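Local coordinates for protein cellobiose 2-epimerase (Ruminococcus albus, PDB 3VW5) that catalyses the reversible epimerisation of cellobiose to 4-O-beta-D-glucopyranosyl-D-mannose, acting on unmodified sugar within an (alpha/alpha)6 barrel, at residues 50-55 / 371-376; 112-117 / 185-190; 221-226 / 242-247; 308-313 / 376-381. The protein carries 2 engineered substitutions. One frame throughout, in Å; residues are numbered along the deposited sequence.

Contact 1: 50-55 / 371-376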
# COMPACT_ATOMS: atom_id res chain seq x y z
N HIS A 50 -6.38 -9.80 1.75
CA HIS A 50 -7.77 -9.54 2.07
C HIS A 50 -8.01 -8.14 2.62
O HIS A 50 -9.02 -7.52 2.31
CB HIS A 50 -8.32 -10.61 3.01
CG HIS A 50 -8.68 -11.87 2.29
ND1 HIS A 50 -7.73 -12.75 1.83
CD2 HIS A 50 -9.88 -12.37 1.91
CE1 HIS A 50 -8.33 -13.76 1.22
NE2 HIS A 50 -9.63 -13.55 1.25
N SER A 51 -7.07 -7.63 3.39
CA SER A 51 -7.24 -6.27 3.85
C SER A 51 -7.21 -5.31 2.68
O SER A 51 -7.96 -4.35 2.64
CB SER A 51 -6.20 -5.92 4.90
OG SER A 51 -6.38 -6.74 6.03
N ARG A 52 -6.34 -5.58 1.71
CA ARG A 52 -6.22 -4.70 0.55
C ARG A 52 -7.45 -4.76 -0.35
O ARG A 52 -7.90 -3.73 -0.90
CB ARG A 52 -4.94 -5.00 -0.21
CG ARG A 52 -3.71 -4.56 0.55
CD ARG A 52 -2.43 -5.16 0.00
NE ARG A 52 -1.26 -4.41 0.45
CZ ARG A 52 -0.03 -4.56 -0.03
NH1 ARG A 52 0.22 -5.45 -0.99
NH2 ARG A 52 0.96 -3.82 0.45
N ILE A 53 -8.01 -5.95 -0.50
CA ILE A 53 -9.28 -6.10 -1.19
C ILE A 53 -10.37 -5.32 -0.44
O ILE A 53 -11.09 -4.51 -1.04
CB ILE A 53 -9.64 -7.56 -1.39
CG1 ILE A 53 -8.62 -8.20 -2.33
CG2 ILE A 53 -11.05 -7.72 -1.98
CD1 ILE A 53 -8.64 -9.72 -2.35
N LEU A 54 -10.47 -5.54 0.88
CA LEU A 54 -11.42 -4.80 1.73
C LEU A 54 -11.24 -3.30 1.55
O LEU A 54 -12.20 -2.58 1.30
CB LEU A 54 -11.29 -5.19 3.21
CG LEU A 54 -12.20 -4.44 4.19
CD1 LEU A 54 -13.64 -4.37 3.70
CD2 LEU A 54 -12.16 -5.00 5.61
N TRP A 55 -10.00 -2.83 1.64
CA TRP A 55 -9.77 -1.41 1.41
C TRP A 55 -10.28 -0.99 0.03
O TRP A 55 -10.88 0.07 -0.13
CB TRP A 55 -8.29 -1.02 1.57
CG TRP A 55 -8.13 0.46 1.30
CD1 TRP A 55 -8.22 1.47 2.20
CD2 TRP A 55 -7.93 1.08 0.02
NE1 TRP A 55 -8.06 2.68 1.58
CE2 TRP A 55 -7.89 2.47 0.23
CE3 TRP A 55 -7.77 0.59 -1.29
CZ2 TRP A 55 -7.71 3.38 -0.81
CZ3 TRP A 55 -7.59 1.51 -2.32
CH2 TRP A 55 -7.56 2.87 -2.07
N CYS A 371 -2.42 -7.43 -5.39
CA CYS A 371 -3.85 -7.24 -5.09
C CYS A 371 -4.39 -6.02 -5.86
O CYS A 371 -3.68 -5.46 -6.68
CB CYS A 371 -4.04 -7.03 -3.58
SG CYS A 371 -2.49 -6.91 -2.64
N PRO A 372 -5.66 -5.61 -5.59
CA PRO A 372 -6.19 -4.46 -6.33
C PRO A 372 -5.90 -3.11 -5.69
O PRO A 372 -6.39 -2.10 -6.16
CB PRO A 372 -7.71 -4.72 -6.33
CG PRO A 372 -7.95 -5.50 -5.13
CD PRO A 372 -6.71 -6.32 -4.84
N TYR A 373 -5.11 -3.10 -4.63
CA TYR A 373 -4.95 -1.91 -3.81
C TYR A 373 -4.12 -0.80 -4.46
O TYR A 373 -4.62 0.32 -4.66
CB TYR A 373 -4.43 -2.33 -2.42
CG TYR A 373 -3.43 -1.41 -1.74
CD1 TYR A 373 -3.82 -0.19 -1.20
CD2 TYR A 373 -2.10 -1.81 -1.58
CE1 TYR A 373 -2.89 0.62 -0.55
CE2 TYR A 373 -1.18 -1.01 -0.94
CZ TYR A 373 -1.57 0.20 -0.43
OH TYR A 373 -0.65 1.01 0.21
N HIS A 374 -2.88 -1.10 -4.84
CA HIS A 374 -2.05 -0.08 -5.50
C HIS A 374 -2.66 0.48 -6.79
O HIS A 374 -2.71 1.71 -6.98
CB HIS A 374 -0.63 -0.61 -5.76
CG HIS A 374 0.24 -0.66 -4.53
ND1 HIS A 374 0.71 0.48 -3.91
CD2 HIS A 374 0.73 -1.70 -3.83
CE1 HIS A 374 1.45 0.14 -2.87
NE2 HIS A 374 1.48 -1.18 -2.80
N ASN A 375 -3.10 -0.40 -7.69
CA ASN A 375 -3.59 0.09 -8.97
C ASN A 375 -5.02 0.64 -8.87
O ASN A 375 -5.36 1.64 -9.53
CB ASN A 375 -3.44 -0.96 -10.09
CG ASN A 375 -4.08 -2.27 -9.74
OD1 ASN A 375 -4.66 -2.42 -8.67
ND2 ASN A 375 -3.99 -3.24 -10.64
N GLY A 376 -5.83 -0.01 -8.02
CA GLY A 376 -7.10 0.54 -7.59
C GLY A 376 -6.98 1.94 -7.00
O GLY A 376 -7.69 2.87 -7.41
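Arg52 reaches from helix 47-64 toward the start of helix 373-385, the last inner helix of the (alpha/alpha)6 barrel, and touches Tyr373 and Cys371 along nearly its whole length. Its first torsion sets CG beside the backbone N (chi1 -70°), and the extended chain that follows runs past the tyrosine ring. At the root, Arg52 CB lies 3.5 Å from Tyr373 CB. One atom on, Arg52 CG is 3.8 Å from Tyr373 CD2, while CD passes next to the sulfur of Cys371. Arg52 NE comes within 3.4 Å of Tyr373 CD2, a ring carbon that sits over one face of the guanidinium near its rim. NH1 turns to Cys371 and donates to SG across 3.5 Å at a nearly straight 166°, with the sulfur close to the guanidinium plane. Arg52 NH2 ends 3.8 Å from Tyr373 CE2. The same tyrosine directs its edge at the face of Trp55 in a T-shaped pair with planes at 85°. Next to Arg52 on its helix, Ile53 sets CG1 3.7 Å from Pro372 CD, the proline being at the N-cap position. The guanidinium is thus limited in rotation by an in-plane bond to sulfur and by Tyr373 CD2 over one face, while the tyrosine hydroxyl is bonded to Glu187.

Contact 2: 112-117 / 185-190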
# COMPACT_ATOMS: atom_id res chain seq x y z
N ILE A 112 -0.76 -5.78 10.44
CA ILE A 112 -1.77 -5.21 11.34
C ILE A 112 -2.17 -3.77 10.98
O ILE A 112 -3.35 -3.40 11.10
CB ILE A 112 -1.35 -5.23 12.81
CG1 ILE A 112 -0.96 -6.65 13.24
CG2 ILE A 112 -2.47 -4.67 13.67
CD1 ILE A 112 0.04 -6.71 14.39
N ALA A 113 -1.21 -2.96 10.56
CA ALA A 113 -1.51 -1.60 10.15
C ALA A 113 -2.51 -1.63 9.00
O ALA A 113 -3.42 -0.82 8.93
CB ALA A 113 -0.23 -0.86 9.74
N PHE A 114 -2.33 -2.57 8.08
CA PHE A 114 -3.16 -2.62 6.89
C PHE A 114 -4.60 -2.98 7.24
O PHE A 114 -5.53 -2.35 6.74
CB PHE A 114 -2.60 -3.59 5.86
CG PHE A 114 -2.04 -2.92 4.68
CD1 PHE A 114 -2.89 -2.31 3.76
CD2 PHE A 114 -0.66 -2.85 4.48
CE1 PHE A 114 -2.37 -1.65 2.65
CE2 PHE A 114 -0.12 -2.20 3.37
CZ PHE A 114 -0.98 -1.59 2.45
N ALA A 115 -4.76 -4.01 8.07
CA ALA A 115 -6.06 -4.33 8.64
C ALA A 115 -6.76 -3.06 9.17
O ALA A 115 -7.92 -2.81 8.85
CB ALA A 115 -5.91 -5.38 9.74
N ILE A 116 -6.04 -2.26 9.95
CA ILE A 116 -6.59 -0.99 10.43
C ILE A 116 -7.03 -0.07 9.29
O ILE A 116 -8.10 0.52 9.34
CB ILE A 116 -5.58 -0.26 11.32
CG1 ILE A 116 -5.39 -1.03 12.62
CG2 ILE A 116 -6.02 1.18 11.60
CD1 ILE A 116 -4.08 -0.70 13.30
N TYR A 117 -6.18 0.06 8.27
CA TYR A 117 -6.45 0.90 7.11
C TYR A 117 -7.75 0.50 6.41
O TYR A 117 -8.60 1.34 6.11
CB TYR A 117 -5.26 0.80 6.17
CG TYR A 117 -5.27 1.72 4.98
CD1 TYR A 117 -5.67 3.03 5.09
CD2 TYR A 117 -4.83 1.27 3.73
CE1 TYR A 117 -5.66 3.88 3.99
CE2 TYR A 117 -4.80 2.11 2.63
CZ TYR A 117 -5.21 3.42 2.76
OH TYR A 117 -5.19 4.24 1.66
N LEU A 185 2.03 2.42 8.83
CA LEU A 185 1.38 2.95 10.03
C LEU A 185 0.84 4.36 9.76
O LEU A 185 -0.31 4.66 10.08
CB LEU A 185 2.32 2.93 11.24
CG LEU A 185 2.63 1.56 11.84
CD1 LEU A 185 3.74 1.68 12.88
CD2 LEU A 185 1.40 0.88 12.45
N ILE A 186 1.65 5.22 9.15
CA ILE A 186 1.14 6.53 8.77
C ILE A 186 -0.16 6.38 7.97
O ILE A 186 -1.17 6.99 8.28
CB ILE A 186 2.20 7.34 8.00
CG1 ILE A 186 3.29 7.85 8.95
CG2 ILE A 186 1.56 8.49 7.24
CD1 ILE A 186 4.62 8.14 8.28
N GLU A 187 -0.12 5.52 6.96
CA GLU A 187 -1.23 5.34 6.04
C GLU A 187 -2.51 4.91 6.77
O GLU A 187 -3.58 5.49 6.56
CB GLU A 187 -0.82 4.28 5.02
CG GLU A 187 -1.79 4.01 3.90
CD GLU A 187 -1.34 2.80 3.10
OE1 GLU A 187 -1.15 2.91 1.85
OE2 GLU A 187 -1.16 1.73 3.72
N ALA A 188 -2.38 3.90 7.63
CA ALA A 188 -3.51 3.39 8.44
C ALA A 188 -4.05 4.42 9.44
O ALA A 188 -5.25 4.65 9.49
CB ALA A 188 -3.13 2.08 9.17
N TYR A 189 -3.15 5.01 10.23
CA TYR A 189 -3.56 5.94 11.27
C TYR A 189 -4.20 7.18 10.68
O TYR A 189 -5.15 7.73 11.25
CB TYR A 189 -2.39 6.33 12.18
CG TYR A 189 -1.97 5.24 13.12
CD1 TYR A 189 -1.16 5.50 14.22
CD2 TYR A 189 -2.39 3.92 12.91
CE1 TYR A 189 -0.77 4.50 15.09
CE2 TYR A 189 -2.01 2.90 13.78
CZ TYR A 189 -1.19 3.19 14.86
OH TYR A 189 -0.80 2.18 15.72
N THR A 190 -3.69 7.62 9.54
CA THR A 190 -4.34 8.69 8.79
C THR A 190 -5.80 8.35 8.56
O THR A 190 -6.67 9.19 8.73
CB THR A 190 -3.66 8.94 7.43
OG1 THR A 190 -2.30 9.32 7.64
CG2 THR A 190 -4.38 10.05 6.67
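Tyr117 and Glu187 lie flat upon each other: the phenol ring and the carboxylate plane are only 4° apart, although the two side chains run at about a right angle. Tyr117 carries CG anti to its nitrogen and Glu187 does likewise, with an extended chain beyond, and this brings the acid across the ring. The CH-pi geometry is clear, since Glu187 CG stands 3.7 Å from the Tyr117 ring centroid and 14° off the normal, and Glu187 CD follows at 3.6 Å from Tyr117 CE2. Phe114 is placed differently. Its ring is steeply inclined to the carboxylate, and Glu187 OE2 approaches over one face, 3.6 Å from Phe114 CZ. The carboxylate of Glu187 is held from outside the two segments, OE1 by Arg377 and Tyr373 and OE2 by His184. Apolar side chains, two of them alanines, fill the rest of the interface. Ala113 CB touches Leu185 CD2 at 3.6 Å, Ile116 CG2 lies 3.9 Å from Ala188 CB, and Ile116 CD1 meets Tyr189 at the ring edge. The helix segments run nearly parallel, at 27°, with axes 7.9 Å apart, as inner helices of an (alpha/alpha)6 barrel do. Helix 129-145 packs behind Ile116 and Tyr189, whereas helix 241-258 meets Glu187 and Thr190.

Contact 3: 221-226 / 242-247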
# COMPACT_ATOMS: atom_id res chain seq x y z
N THR A 221 20.42 14.35 0.12
CA THR A 221 20.23 13.43 -1.00
C THR A 221 18.78 13.43 -1.46
O THR A 221 18.48 13.13 -2.61
CB THR A 221 20.64 12.02 -0.57
OG1 THR A 221 22.04 11.86 -0.77
CG2 THR A 221 19.91 10.99 -1.37
N ASN A 222 17.89 13.78 -0.53
CA ASN A 222 16.45 13.71 -0.71
C ASN A 222 15.93 12.29 -0.85
O ASN A 222 14.82 12.10 -1.35
CB ASN A 222 15.99 14.56 -1.90
CG ASN A 222 16.65 15.92 -1.94
OD1 ASN A 222 17.41 16.22 -2.85
ND2 ASN A 222 16.36 16.75 -0.94
N ALA A 223 16.72 11.31 -0.43
CA ALA A 223 16.27 9.92 -0.43
C ALA A 223 15.66 9.52 0.92
O ALA A 223 15.89 10.18 1.94
CB ALA A 223 17.42 9.00 -0.76
N LEU A 224 14.89 8.44 0.92
CA LEU A 224 14.44 7.80 2.15
C LEU A 224 15.29 6.57 2.40
O LEU A 224 15.49 5.77 1.48
CB LEU A 224 12.99 7.36 2.03
CG LEU A 224 11.99 8.48 1.76
CD1 LEU A 224 10.60 7.89 1.63
CD2 LEU A 224 12.05 9.50 2.87
N LYS A 225 15.78 6.42 3.62
CA LYS A 225 16.47 5.18 3.97
C LYS A 225 15.43 4.06 4.07
O LYS A 225 14.25 4.32 4.32
CB LYS A 225 17.24 5.35 5.27
CG LYS A 225 18.33 6.39 5.21
CD LYS A 225 18.86 6.68 6.61
CE LYS A 225 19.47 8.08 6.71
NZ LYS A 225 18.44 9.17 6.67
N VAL A 226 15.86 2.81 3.89
CA VAL A 226 14.91 1.70 3.80
C VAL A 226 14.96 0.75 5.01
O VAL A 226 13.93 0.44 5.58
CB VAL A 226 15.08 0.90 2.49
CG1 VAL A 226 14.09 -0.25 2.42
CG2 VAL A 226 14.94 1.82 1.28
N GLY A 242 10.03 3.50 -5.61
CA GLY A 242 8.60 3.31 -5.44
C GLY A 242 8.10 3.81 -4.10
O GLY A 242 7.16 4.61 -4.03
N HIS A 243 8.73 3.36 -3.03
CA HIS A 243 8.36 3.85 -1.70
C HIS A 243 8.57 5.35 -1.55
O HIS A 243 7.83 6.02 -0.85
CB HIS A 243 9.09 3.09 -0.61
CG HIS A 243 8.64 1.68 -0.46
ND1 HIS A 243 9.38 0.61 -0.92
CD2 HIS A 243 7.52 1.16 0.09
CE1 HIS A 243 8.74 -0.51 -0.64
NE2 HIS A 243 7.60 -0.21 -0.04
N ASP A 244 9.58 5.89 -2.22
CA ASP A 244 9.85 7.31 -2.11
C ASP A 244 8.68 8.13 -2.63
O ASP A 244 8.13 8.96 -1.91
CB ASP A 244 11.13 7.68 -2.85
CG ASP A 244 12.35 7.59 -1.97
OD1 ASP A 244 13.26 8.44 -2.14
OD2 ASP A 244 12.42 6.68 -1.12
N ILE A 245 8.31 7.88 -3.88
CA ILE A 245 7.23 8.62 -4.52
C ILE A 245 5.88 8.37 -3.83
O ILE A 245 5.04 9.25 -3.77
CB ILE A 245 7.18 8.35 -6.06
CG1 ILE A 245 6.36 9.44 -6.77
CG2 ILE A 245 6.63 6.97 -6.35
CD1 ILE A 245 6.73 10.86 -6.35
N GLU A 246 5.68 7.16 -3.32
CA GLU A 246 4.47 6.84 -2.56
C GLU A 246 4.41 7.62 -1.24
O GLU A 246 3.38 8.20 -0.88
CB GLU A 246 4.41 5.35 -2.27
CG GLU A 246 3.13 4.90 -1.63
CD GLU A 246 3.19 3.45 -1.19
OE1 GLU A 246 4.29 2.87 -1.21
OE2 GLU A 246 2.12 2.90 -0.82
N ALA A 247 5.52 7.61 -0.51
CA ALA A 247 5.59 8.31 0.77
C ALA A 247 5.26 9.80 0.62
O ALA A 247 4.61 10.37 1.49
CB ALA A 247 6.95 8.12 1.42
O HOH W 1 14.28 10.81 -3.54
O HOH W 2 14.12 4.23 -0.63
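Asp244 OD1 is gripped from three sources: a water, the side chain of His239 and, more loosely, the backbone of Leu224. The water donates to Asp244 OD1 across 2.9 Å. Its other proton goes to Asn222 O at 2.6 Å, which makes it a bridge from the helix to the loop. Leu224 N also points at Asp244 OD1, but the bond is weak, at 3.5 Å and 145°. The second oxygen lies against carbon: Asp244 OD2 is 3.3 Å from Leu224 CB and nearly as close to CG and CD1. The leucine and aspartate slide past one another in opposite directions, and Leu224 CD1 also reaches Ala247 CB at 3.7 Å, one turn further along helix 241-258. A second water lies within hydrogen-bonding distance of Asp244 OD2 and Leu224 O, but it has more acceptors in reach than protons to give. Together these contacts link the carboxylate to Asn222 through water and to Leu224 directly. On the strand side, Asn222 and Ala223 both face Thr218, and Asn222 has left-handed backbone angles (phi 66°, psi 18°). That combination is the signature of a G1 beta bulge, here held beside the first turns of a barrel helix.

Contact 4: 308-313 / 376-381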
# COMPACT_ATOMS: atom_id res chain seq x y z
N GLU A 308 2.00 4.13 -8.07
CA GLU A 308 2.33 5.15 -7.06
C GLU A 308 2.99 6.38 -7.67
O GLU A 308 2.81 7.49 -7.18
CB GLU A 308 3.20 4.57 -5.95
CG GLU A 308 2.53 3.46 -5.15
CD GLU A 308 1.22 3.89 -4.51
OE1 GLU A 308 1.12 5.07 -4.12
OE2 GLU A 308 0.31 3.04 -4.39
N ALA A 309 3.76 6.19 -8.74
CA ALA A 309 4.39 7.34 -9.39
C ALA A 309 3.35 8.28 -10.04
O ALA A 309 3.51 9.50 -10.04
CB ALA A 309 5.45 6.90 -10.37
N VAL A 310 2.28 7.70 -10.58
CA VAL A 310 1.19 8.49 -11.16
C VAL A 310 0.58 9.42 -10.11
O VAL A 310 0.49 10.63 -10.32
CB VAL A 310 0.11 7.60 -11.81
CG1 VAL A 310 -1.12 8.42 -12.16
CG2 VAL A 310 0.65 6.95 -13.05
N VAL A 311 0.16 8.86 -8.98
CA VAL A 311 -0.38 9.66 -7.88
C VAL A 311 0.63 10.69 -7.36
O VAL A 311 0.31 11.88 -7.23
CB VAL A 311 -0.82 8.80 -6.70
CG1 VAL A 311 -1.45 9.68 -5.62
CG2 VAL A 311 -1.79 7.72 -7.15
N GLY A 312 1.84 10.25 -7.03
CA GLY A 312 2.83 11.11 -6.42
C GLY A 312 3.22 12.30 -7.28
O GLY A 312 3.45 13.39 -6.78
N PHE A 313 3.29 12.08 -8.59
CA PHE A 313 3.59 13.15 -9.53
C PHE A 313 2.45 14.17 -9.66
O PHE A 313 2.69 15.37 -9.78
CB PHE A 313 3.92 12.55 -10.90
CG PHE A 313 5.31 11.99 -11.00
CD1 PHE A 313 6.34 12.49 -10.20
CD2 PHE A 313 5.59 10.96 -11.90
CE1 PHE A 313 7.62 11.97 -10.29
CE2 PHE A 313 6.87 10.44 -12.00
CZ PHE A 313 7.89 10.95 -11.19
N GLY A 376 -5.83 -0.01 -8.02
CA GLY A 376 -7.10 0.54 -7.59
C GLY A 376 -6.98 1.94 -7.00
O GLY A 376 -7.69 2.87 -7.41
N ARG A 377 -6.07 2.11 -6.05
CA ARG A 377 -5.93 3.42 -5.42
C ARG A 377 -5.57 4.51 -6.42
O ARG A 377 -6.10 5.61 -6.35
CB ARG A 377 -4.94 3.40 -4.25
CG ARG A 377 -5.08 4.62 -3.36
CD ARG A 377 -4.32 4.45 -2.05
NE ARG A 377 -2.90 4.21 -2.28
CZ ARG A 377 -2.01 3.98 -1.32
NH1 ARG A 377 -2.38 3.97 -0.05
NH2 ARG A 377 -0.74 3.76 -1.64
N MET A 378 -4.68 4.21 -7.36
CA MET A 378 -4.28 5.20 -8.38
C MET A 378 -5.48 5.68 -9.20
O MET A 378 -5.63 6.88 -9.46
CB MET A 378 -3.21 4.63 -9.31
CG MET A 378 -2.76 5.58 -10.40
SD MET A 378 -2.35 4.67 -11.90
CE MET A 378 -3.94 3.97 -12.33
N CYS A 379 -6.31 4.74 -9.62
CA CYS A 379 -7.47 5.11 -10.41
C CYS A 379 -8.34 6.07 -9.61
O CYS A 379 -8.66 7.18 -10.08
CB CYS A 379 -8.24 3.87 -10.87
SG CYS A 379 -7.23 2.77 -11.92
N MET A 380 -8.67 5.68 -8.38
CA MET A 380 -9.52 6.49 -7.52
C MET A 380 -8.91 7.83 -7.16
O MET A 380 -9.61 8.84 -7.12
CB MET A 380 -9.91 5.72 -6.27
CG MET A 380 -10.61 4.44 -6.63
SD MET A 380 -11.18 3.46 -5.25
CE MET A 380 -10.30 1.91 -5.52
N GLU A 381 -7.60 7.86 -6.92
CA GLU A 381 -6.96 9.11 -6.53
C GLU A 381 -6.97 10.10 -7.68
O GLU A 381 -7.06 11.31 -7.47
CB GLU A 381 -5.53 8.86 -6.04
CG GLU A 381 -5.42 8.43 -4.58
CD GLU A 381 -5.66 9.56 -3.58
OE1 GLU A 381 -5.38 10.75 -3.91
OE2 GLU A 381 -6.12 9.26 -2.45
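A salt bridge joins Glu308 to Arg377, with Arg377 NH2 donating to Glu308 OE2 across 3.0 Å at 157°. The oxygen lies close to the guanidinium plane, at its edge, yet the arginine meets the carboxylate from above its plane, 38° out of it; the two flat groups stand almost perpendicular. Bends in both chains, at chi2 of the glutamate and chi3 of the arginine, bring the charged ends together. Neither group relies on this bond alone. Glu308 OE2 is also hydrogen-bonded to His374 and OE1 to Trp249, while Arg377 has Glu187 and Tyr117 at NH1 and Glu246 at NH2. Such a mesh fixes the orientation of both groups.

Outward from this polar end the interface turns apolar. Met378, bent at its second and third torsions, sets CG 3.7 Å from Val310 CG1 and its sulfur SD 3.8 Å from Val310 CB. Val311 CG2 rests on the helix backbone itself, 3.8 Å from Met378 CA. The same methyl is 4.1 Å from Glu381 CB, and that glutamate sends its carboxylate on to Arg385 and Arg253. Helices 303-318 and 373-385 stand side by side in the inner ring of the (alpha/alpha)6 barrel; the two segments, 9.1 Å apart at their axes, run in the same N-to-C sense, inclined to each other by 28°. Helix 241-258 flanks the charged side through Trp249 and Glu246, helix 323-340 packs behind Val310, and helices 47-64 and 2-19 adjoin Met380 and Cys379 respectively.

Contacts 1, 2 and 4 pair inner helices of the (alpha/alpha)6 barrel, and contact 3 packs the strand and loop 221-226 against helix 241-258. Contact 1 pairs helix 47-64 with the last inner helix, 373-385, and so joins early and late parts of the chain; contacts 2 and 3 are nested inside the loop it closes. Contact 4 uses helix 373-385 again, shares Gly376 with contact 1, and crosses it along the sequence. Centres of contacts 1 and 2 lie about 13 Å apart, as do those of 1 and 4, while contacts 1 and 3 are separated by about 22 Å. Residues of their segments nevertheless meet: Glu187, Glu246 and Glu308 converge on Arg377, linking helices distant in sequence.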